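Local coordinates for protein geranyltranstransferase (Marinomonas sp. MED121, PDB 4F62) that probably joins isopentenyl diphosphate to allylic diphosphates to build short-chain isoprenoids such as farnesyl diphosphate, as a member of the polyprenyl synthetase family, at residues A[134-146]-A[184-197]. Numbering follows the deposited sequence.
Sequences PELAIKLIQELVV and LIKASVRMGALSTG. With SO4 (sulfate ion), chain C.
At the edge of the R190 guanidinium, with its carbon CD in the guanidinium plane, stands the carboxylate of E143, gripped side-on by two nitrogens: NE of R190 reaches OE1 of E143 at 2.8 Å, and NH2 of R190 reaches OE2 at 2.9 Å. The two flat groups are turned 38° apart; NE meets OE1 from above the carboxylate plane and NH2, on the syn side of OE2, is tilted from it as well. NZ of K139, also at this edge, adds a third, longer bond to OE2 of E143, 3.2 Å, met nearly along the C-O axis. The remaining R190 nitrogen, NH1, pairs with D208 of helix 201-226. In the all-helical isoprenoid synthase fold, this network bridges two nearly antiparallel neighbours, helices 134-148 and 170-194, whose segments run 167° apart with axes 9.4 Å from each other. With an alanine at E143, K139 would probably lose this acceptor and R190 its two-bond grip, leaving like charges close together, though D208 would still hold NH1. Beneath the network L194 fits as a knob among L136, K139, L140 and E143, its CD1 3.7 Å from CG of E143. M191, bent at chi3 (77°), turns its methyl CE back to 3.4 Å from the backbone O of L140 and beside CB of L144, while its CB packs 3.8 Å from CD2 of L140. Farther along, L136 lays CD1 3.4 Å from O of L194, the first residue of a type I turn ending at G197.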
ATOM      1  N   PRO A 134     -15.988 -10.737  -0.958  1.00 46.73           N
ATOM      2  CA  PRO A 134     -15.411  -9.590  -0.239  1.00 40.97           C
ATOM      3  C   PRO A 134     -14.919  -9.898   1.181  1.00 36.56           C
ATOM      4  O   PRO A 134     -13.903  -9.328   1.582  1.00 43.19           O
ATOM      5  CB  PRO A 134     -16.561  -8.561  -0.212  1.00 36.22           C
ATOM      6  CG  PRO A 134     -17.806  -9.371  -0.391  1.00 46.98           C
ATOM      7  CD  PRO A 134     -17.422 -10.553  -1.245  1.00 47.73           C
ATOM      8  N   GLU A 135     -15.616 -10.746   1.937  1.00 43.66           N
ATOM      9  CA  GLU A 135     -15.180 -11.029   3.302  1.00 44.12           C
ATOM     10  C   GLU A 135     -13.819 -11.722   3.265  1.00 40.53           C
ATOM     11  O   GLU A 135     -12.910 -11.397   4.037  1.00 40.86           O
ATOM     12  CB  GLU A 135     -16.190 -11.903   4.047  1.00 53.61           C
ATOM     13  CG  GLU A 135     -15.977 -11.921   5.562  1.00 73.35           C
ATOM     14  CD  GLU A 135     -16.715 -13.058   6.266  1.00 92.18           C
ATOM     15  OE1 GLU A 135     -17.786 -13.481   5.772  1.00 95.83           O
ATOM     16  OE2 GLU A 135     -16.219 -13.532   7.315  1.00 98.50           O
ATOM     17  N   LEU A 136     -13.674 -12.682   2.361  1.00 39.06           N
ATOM     18  CA  LEU A 136     -12.391 -13.360   2.197  1.00 37.29           C
ATOM     19  C   LEU A 136     -11.326 -12.376   1.686  1.00 35.62           C
ATOM     20  O   LEU A 136     -10.189 -12.396   2.152  1.00 32.32           O
ATOM     21  CB  LEU A 136     -12.538 -14.579   1.276  1.00 39.05           C
ATOM     22  CG  LEU A 136     -11.295 -15.434   0.987  1.00 47.88           C
ATOM     23  CD1 LEU A 136     -10.582 -15.838   2.268  1.00 43.13           C
ATOM     24  CD2 LEU A 136     -11.709 -16.679   0.187  1.00 42.97           C
ATOM     25  N   ALA A 137     -11.683 -11.504   0.742  1.00 34.76           N
ATOM     26  CA  ALA A 137     -10.704 -10.521   0.248  1.00 35.40           C
ATOM     27  C   ALA A 137     -10.198  -9.618   1.391  1.00 31.27           C
ATOM     28  O   ALA A 137      -8.993  -9.346   1.500  1.00 34.61           O
ATOM     29  CB  ALA A 137     -11.304  -9.671  -0.897  1.00 38.97           C
ATOM     30  N   ILE A 138     -11.121  -9.167   2.239  1.00 31.61           N
ATOM     31  CA  ILE A 138     -10.747  -8.312   3.368  1.00 37.56           C
ATOM     32  C   ILE A 138      -9.769  -9.060   4.278  1.00 40.86           C
ATOM     33  O   ILE A 138      -8.767  -8.496   4.711  1.00 38.29           O
ATOM     34  CB  ILE A 138     -11.977  -7.824   4.154  1.00 37.68           C
ATOM     35  CG1 ILE A 138     -12.699  -6.734   3.355  1.00 39.58           C
ATOM     36  CG2 ILE A 138     -11.586  -7.287   5.546  1.00 35.87           C
ATOM     37  CD1 ILE A 138     -11.938  -5.415   3.285  1.00 42.24           C
ATOM     38  N   LYS A 139     -10.037 -10.343   4.520  1.00 35.58           N
ATOM     39  CA  LYS A 139      -9.147 -11.160   5.342  1.00 36.97           C
ATOM     40  C   LYS A 139      -7.756 -11.241   4.715  1.00 38.99           C
ATOM     41  O   LYS A 139      -6.750 -11.086   5.408  1.00 32.39           O
ATOM     42  CB  LYS A 139      -9.747 -12.559   5.561  1.00 45.68           C
ATOM     43  CG  LYS A 139      -8.850 -13.560   6.302  1.00 52.38           C
ATOM     44  CD  LYS A 139      -8.557 -13.169   7.765  1.00 58.26           C
ATOM     45  CE  LYS A 139      -7.794 -14.294   8.499  1.00 63.89           C
ATOM     46  NZ  LYS A 139      -7.172 -13.871   9.794  1.00 62.94           N
ATOM     47  N   LEU A 140      -7.696 -11.470   3.405  1.00 30.76           N
ATOM     48  CA  LEU A 140      -6.404 -11.570   2.731  1.00 31.93           C
ATOM     49  C   LEU A 140      -5.656 -10.233   2.788  1.00 34.38           C
ATOM     50  O   LEU A 140      -4.425 -10.191   2.914  1.00 34.18           O
ATOM     51  CB  LEU A 140      -6.565 -12.050   1.287  1.00 34.76           C
ATOM     52  CG  LEU A 140      -7.194 -13.436   1.143  1.00 40.24           C
ATOM     53  CD1 LEU A 140      -7.616 -13.711  -0.315  1.00 34.29           C
ATOM     54  CD2 LEU A 140      -6.227 -14.500   1.655  1.00 35.85           C
ATOM     55  N   ILE A 141      -6.407  -9.146   2.715  1.00 32.75           N
ATOM     56  CA  ILE A 141      -5.817  -7.821   2.798  1.00 35.45           C
ATOM     57  C   ILE A 141      -5.224  -7.610   4.189  1.00 35.26           C
ATOM     58  O   ILE A 141      -4.099  -7.108   4.324  1.00 30.38           O
ATOM     59  CB  ILE A 141      -6.858  -6.739   2.447  1.00 33.57           C
ATOM     60  CG1 ILE A 141      -7.130  -6.810   0.932  1.00 31.98           C
ATOM     61  CG2 ILE A 141      -6.362  -5.353   2.866  1.00 32.05           C
ATOM     62  CD1 ILE A 141      -8.294  -5.949   0.443  1.00 26.69           C
ATOM     63  N   GLN A 142      -5.970  -8.015   5.218  1.00 28.78           N
ATOM     64  CA  GLN A 142      -5.465  -7.942   6.592  1.00 40.99           C
ATOM     65  C   GLN A 142      -4.172  -8.731   6.746  1.00 40.66           C
ATOM     66  O   GLN A 142      -3.226  -8.250   7.374  1.00 33.91           O
ATOM     67  CB  GLN A 142      -6.504  -8.454   7.585  1.00 39.36           C
ATOM     68  CG  GLN A 142      -7.715  -7.552   7.701  1.00 37.26           C
ATOM     69  CD  GLN A 142      -8.850  -8.212   8.459  1.00 40.09           C
ATOM     70  OE1 GLN A 142      -8.834  -9.420   8.679  1.00 41.24           O
ATOM     71  NE2 GLN A 142      -9.849  -7.424   8.852  1.00 44.60           N
ATOM     72  N   GLU A 143      -4.142  -9.932   6.166  1.00 33.94           N
ATOM     73  CA  GLU A 143      -2.955 -10.781   6.190  1.00 36.54           C
ATOM     74  C   GLU A 143      -1.773 -10.065   5.556  1.00 39.87           C
ATOM     75  O   GLU A 143      -0.657 -10.096   6.087  1.00 34.21           O
ATOM     76  CB  GLU A 143      -3.198 -12.102   5.440  1.00 31.01           C
ATOM     77  CG  GLU A 143      -4.130 -13.092   6.150  1.00 34.25           C
ATOM     78  CD  GLU A 143      -3.553 -13.656   7.445  1.00 44.54           C
ATOM     79  OE1 GLU A 143      -2.308 -13.733   7.584  1.00 43.69           O
ATOM     80  OE2 GLU A 143      -4.349 -14.035   8.333  1.00 44.37           O
ATOM     81  N   LEU A 144      -2.013  -9.426   4.414  1.00 36.36           N
ATOM     82  CA  LEU A 144      -0.927  -8.787   3.675  1.00 34.41           C
ATOM     83  C   LEU A 144      -0.433  -7.565   4.441  1.00 36.56           C
ATOM     84  O   LEU A 144       0.769  -7.303   4.507  1.00 34.98           O
ATOM     85  CB  LEU A 144      -1.375  -8.366   2.277  1.00 35.51           C
ATOM     86  CG  LEU A 144      -0.248  -7.813   1.390  1.00 41.10           C
ATOM     87  CD1 LEU A 144       0.785  -8.884   1.105  1.00 39.23           C
ATOM     88  CD2 LEU A 144      -0.798  -7.234   0.073  1.00 39.48           C
ATOM     89  N   VAL A 145      -1.370  -6.824   5.024  1.00 33.28           N
ATOM     90  CA  VAL A 145      -1.042  -5.625   5.785  1.00 28.89           C
ATOM     91  C   VAL A 145      -0.128  -5.960   6.964  1.00 37.03           C
ATOM     92  O   VAL A 145       0.900  -5.306   7.184  1.00 33.62           O
ATOM     93  CB  VAL A 145      -2.329  -4.930   6.305  1.00 32.69           C
ATOM     94  CG1 VAL A 145      -2.047  -4.130   7.578  1.00 34.78           C
ATOM     95  CG2 VAL A 145      -2.910  -4.031   5.225  1.00 32.67           C
ATOM     96  N   VAL A 146      -0.492  -6.989   7.713  1.00 35.01           N
ATOM     97  CA  VAL A 146       0.255  -7.302   8.914  1.00 35.83           C
ATOM     98  C   VAL A 146       1.656  -7.821   8.561  1.00 38.42           C
ATOM     99  O   VAL A 146       2.610  -7.611   9.317  1.00 37.11           O
ATOM    100  CB  VAL A 146      -0.525  -8.274   9.838  1.00 41.53           C
ATOM    101  CG1 VAL A 146      -0.411  -9.693   9.355  1.00 44.19           C
ATOM    102  CG2 VAL A 146      -0.013  -8.170  11.247  1.00 55.05           C
ATOM    103  N   LEU A 184       6.465 -12.273   5.232  1.00 36.79           N
ATOM    104  CA  LEU A 184       5.913 -12.431   3.888  1.00 35.88           C
ATOM    105  C   LEU A 184       5.893 -13.892   3.472  1.00 39.85           C
ATOM    106  O   LEU A 184       5.015 -14.319   2.713  1.00 36.54           O
ATOM    107  CB  LEU A 184       6.694 -11.619   2.850  1.00 40.49           C
ATOM    108  CG  LEU A 184       6.288 -10.192   2.497  1.00 47.54           C
ATOM    109  CD1 LEU A 184       7.043  -9.765   1.242  1.00 45.01           C
ATOM    110  CD2 LEU A 184       4.765 -10.059   2.289  1.00 42.57           C
ATOM    111  N   ILE A 185       6.872 -14.655   3.953  1.00 34.57           N
ATOM    112  CA  ILE A 185       6.886 -16.088   3.702  1.00 38.02           C
ATOM    113  C   ILE A 185       5.676 -16.713   4.375  1.00 30.57           C
ATOM    114  O   ILE A 185       5.010 -17.574   3.809  1.00 35.13           O
ATOM    115  CB  ILE A 185       8.162 -16.749   4.287  1.00 38.61           C
ATOM    116  CG1 ILE A 185       9.408 -16.227   3.568  1.00 39.58           C
ATOM    117  CG2 ILE A 185       8.068 -18.260   4.207  1.00 36.38           C
ATOM    118  CD1 ILE A 185       9.407 -16.473   2.071  1.00 49.79           C
ATOM    119  N   LYS A 186       5.400 -16.286   5.604  1.00 32.46           N
ATOM    120  CA  LYS A 186       4.226 -16.779   6.327  1.00 35.27           C
ATOM    121  C   LYS A 186       2.916 -16.309   5.681  1.00 35.43           C
ATOM    122  O   LYS A 186       1.930 -17.059   5.626  1.00 32.92           O
ATOM    123  CB  LYS A 186       4.278 -16.343   7.800  1.00 36.71           C
ATOM    124  CG  LYS A 186       3.211 -16.999   8.677  1.00 44.66           C
ATOM    125  CD  LYS A 186       3.530 -16.847  10.178  1.00 60.80           C
ATOM    126  CE  LYS A 186       2.985 -15.539  10.731  1.00 67.59           C
ATOM    127  NZ  LYS A 186       2.187 -15.749  11.980  1.00 71.91           N
ATOM    128  N   ALA A 187       2.899 -15.067   5.211  1.00 34.29           N
ATOM    129  CA  ALA A 187       1.720 -14.540   4.513  1.00 36.33           C
ATOM    130  C   ALA A 187       1.435 -15.386   3.276  1.00 36.31           C
ATOM    131  O   ALA A 187       0.278 -15.636   2.930  1.00 35.04           O
ATOM    132  CB  ALA A 187       1.932 -13.099   4.120  1.00 29.80           C
ATOM    133  N   SER A 188       2.498 -15.830   2.612  1.00 33.87           N
ATOM    134  CA  SER A 188       2.357 -16.667   1.417  1.00 35.06           C
ATOM    135  C   SER A 188       1.575 -17.950   1.696  1.00 36.95           C
ATOM    136  O   SER A 188       0.607 -18.256   0.995  1.00 36.75           O
ATOM    137  CB  SER A 188       3.729 -17.009   0.826  1.00 32.98           C
ATOM    138  OG  SER A 188       4.380 -15.839   0.362  1.00 38.74           O
ATOM    139  N   VAL A 189       1.989 -18.708   2.711  1.00 36.35           N
ATOM    140  CA  VAL A 189       1.289 -19.956   3.004  1.00 34.54           C
ATOM    141  C   VAL A 189      -0.090 -19.686   3.617  1.00 36.91           C
ATOM    142  O   VAL A 189      -1.052 -20.380   3.287  1.00 36.14           O
ATOM    143  CB  VAL A 189       2.123 -20.950   3.885  1.00 39.10           C
ATOM    144  CG1 VAL A 189       3.538 -21.123   3.320  1.00 40.07           C
ATOM    145  CG2 VAL A 189       2.178 -20.482   5.323  1.00 38.69           C
ATOM    146  N   ARG A 190      -0.196 -18.674   4.484  1.00 32.99           N
ATOM    147  CA  ARG A 190      -1.481 -18.361   5.116  1.00 34.60           C
ATOM    148  C   ARG A 190      -2.517 -17.908   4.077  1.00 36.55           C
ATOM    149  O   ARG A 190      -3.660 -18.404   4.033  1.00 35.54           O
ATOM    150  CB  ARG A 190      -1.319 -17.305   6.235  1.00 34.44           C
ATOM    151  CG  ARG A 190      -0.576 -17.799   7.483  1.00 32.80           C
ATOM    152  CD  ARG A 190      -0.447 -16.677   8.537  1.00 36.15           C
ATOM    153  NE  ARG A 190      -1.760 -16.161   8.940  1.00 39.41           N
ATOM    154  CZ  ARG A 190      -2.547 -16.745   9.840  1.00 43.93           C
ATOM    155  NH1 ARG A 190      -2.155 -17.865  10.442  1.00 35.89           N
ATOM    156  NH2 ARG A 190      -3.725 -16.216  10.138  1.00 42.06           N
ATOM    157  N   MET A 191      -2.119 -16.968   3.230  1.00 36.63           N
ATOM    158  CA  MET A 191      -3.032 -16.455   2.213  1.00 35.26           C
ATOM    159  C   MET A 191      -3.392 -17.498   1.164  1.00 33.89           C
ATOM    160  O   MET A 191      -4.530 -17.553   0.721  1.00 37.70           O
ATOM    161  CB  MET A 191      -2.466 -15.203   1.544  1.00 33.78           C
ATOM    162  CG  MET A 191      -2.325 -14.013   2.509  1.00 32.14           C
ATOM    163  SD  MET A 191      -1.389 -12.675   1.746  1.00 37.96           S
ATOM    164  CE  MET A 191      -2.630 -11.966   0.657  1.00 34.64           C
ATOM    165  N   GLY A 192      -2.418 -18.313   0.770  1.00 38.05           N
ATOM    166  CA  GLY A 192      -2.673 -19.393  -0.160  1.00 33.79           C
ATOM    167  C   GLY A 192      -3.783 -20.296   0.333  1.00 34.76           C
ATOM    168  O   GLY A 192      -4.765 -20.534  -0.381  1.00 37.33           O
ATOM    169  N   ALA A 193      -3.628 -20.788   1.560  1.00 39.05           N
ATOM    170  CA  ALA A 193      -4.611 -21.678   2.185  1.00 36.98           C
ATOM    171  C   ALA A 193      -5.975 -20.994   2.361  1.00 36.83           C
ATOM    172  O   ALA A 193      -7.026 -21.548   1.999  1.00 40.62           O
ATOM    173  CB  ALA A 193      -4.072 -22.160   3.524  1.00 34.11           C
ATOM    174  N   LEU A 194      -5.966 -19.786   2.912  1.00 39.52           N
ATOM    175  CA  LEU A 194      -7.209 -19.013   3.055  1.00 38.29           C
ATOM    176  C   LEU A 194      -7.915 -18.790   1.716  1.00 39.11           C
ATOM    177  O   LEU A 194      -9.140 -18.866   1.634  1.00 41.87           O
ATOM    178  CB  LEU A 194      -6.933 -17.660   3.729  1.00 40.83           C
ATOM    179  CG  LEU A 194      -6.552 -17.663   5.216  1.00 37.32           C
ATOM    180  CD1 LEU A 194      -5.856 -16.355   5.581  1.00 36.59           C
ATOM    181  CD2 LEU A 194      -7.805 -17.847   6.087  1.00 40.71           C
ATOM    182  N   SER A 195      -7.146 -18.546   0.656  1.00 35.36           N
ATOM    183  CA  SER A 195      -7.741 -18.183  -0.635  1.00 36.94           C
ATOM    184  C   SER A 195      -8.605 -19.302  -1.196  1.00 37.67           C
ATOM    185  O   SER A 195      -9.404 -19.065  -2.099  1.00 37.33           O
ATOM    186  CB  SER A 195      -6.666 -17.812  -1.661  1.00 39.31           C
ATOM    187  OG  SER A 195      -6.003 -18.969  -2.150  1.00 39.75           O
ATOM    188  N   THR A 196      -8.458 -20.511  -0.649  1.00 38.94           N
ATOM    189  CA  THR A 196      -9.282 -21.657  -1.078  1.00 43.06           C
ATOM    190  C   THR A 196     -10.709 -21.599  -0.546  1.00 47.21           C
ATOM    191  O   THR A 196     -11.602 -22.263  -1.081  1.00 47.09           O
ATOM    192  CB  THR A 196      -8.713 -22.999  -0.596  1.00 40.42           C
ATOM    193  OG1 THR A 196      -8.852 -23.066   0.828  1.00 40.01           O
ATOM    194  CG2 THR A 196      -7.245 -23.137  -0.973  1.00 40.49           C
ATOM    195  N   GLY A 197     -10.915 -20.848   0.534  1.00 48.89           N
ATOM    196  CA  GLY A 197     -12.231 -20.770   1.155  1.00 50.27           C
ATOM    197  C   GLY A 197     -12.553 -22.005   1.985  1.00 58.16           C
ATOM    198  O   GLY A 197     -13.701 -22.214   2.378  1.00 68.20           O
TER
HETATM  199  S   SO4 C 401     -17.388 -14.004   1.160  0.75 68.69           S
HETATM  200  O1  SO4 C 401     -17.874 -14.550  -0.104  0.75 74.94           O
HETATM  201  O2  SO4 C 401     -17.926 -14.775   2.282  0.75 72.84           O
HETATM  202  O3  SO4 C 401     -15.928 -14.093   1.164  0.75 48.75           O
HETATM  203  O4  SO4 C 401     -17.833 -12.612   1.274  0.75 65.49           O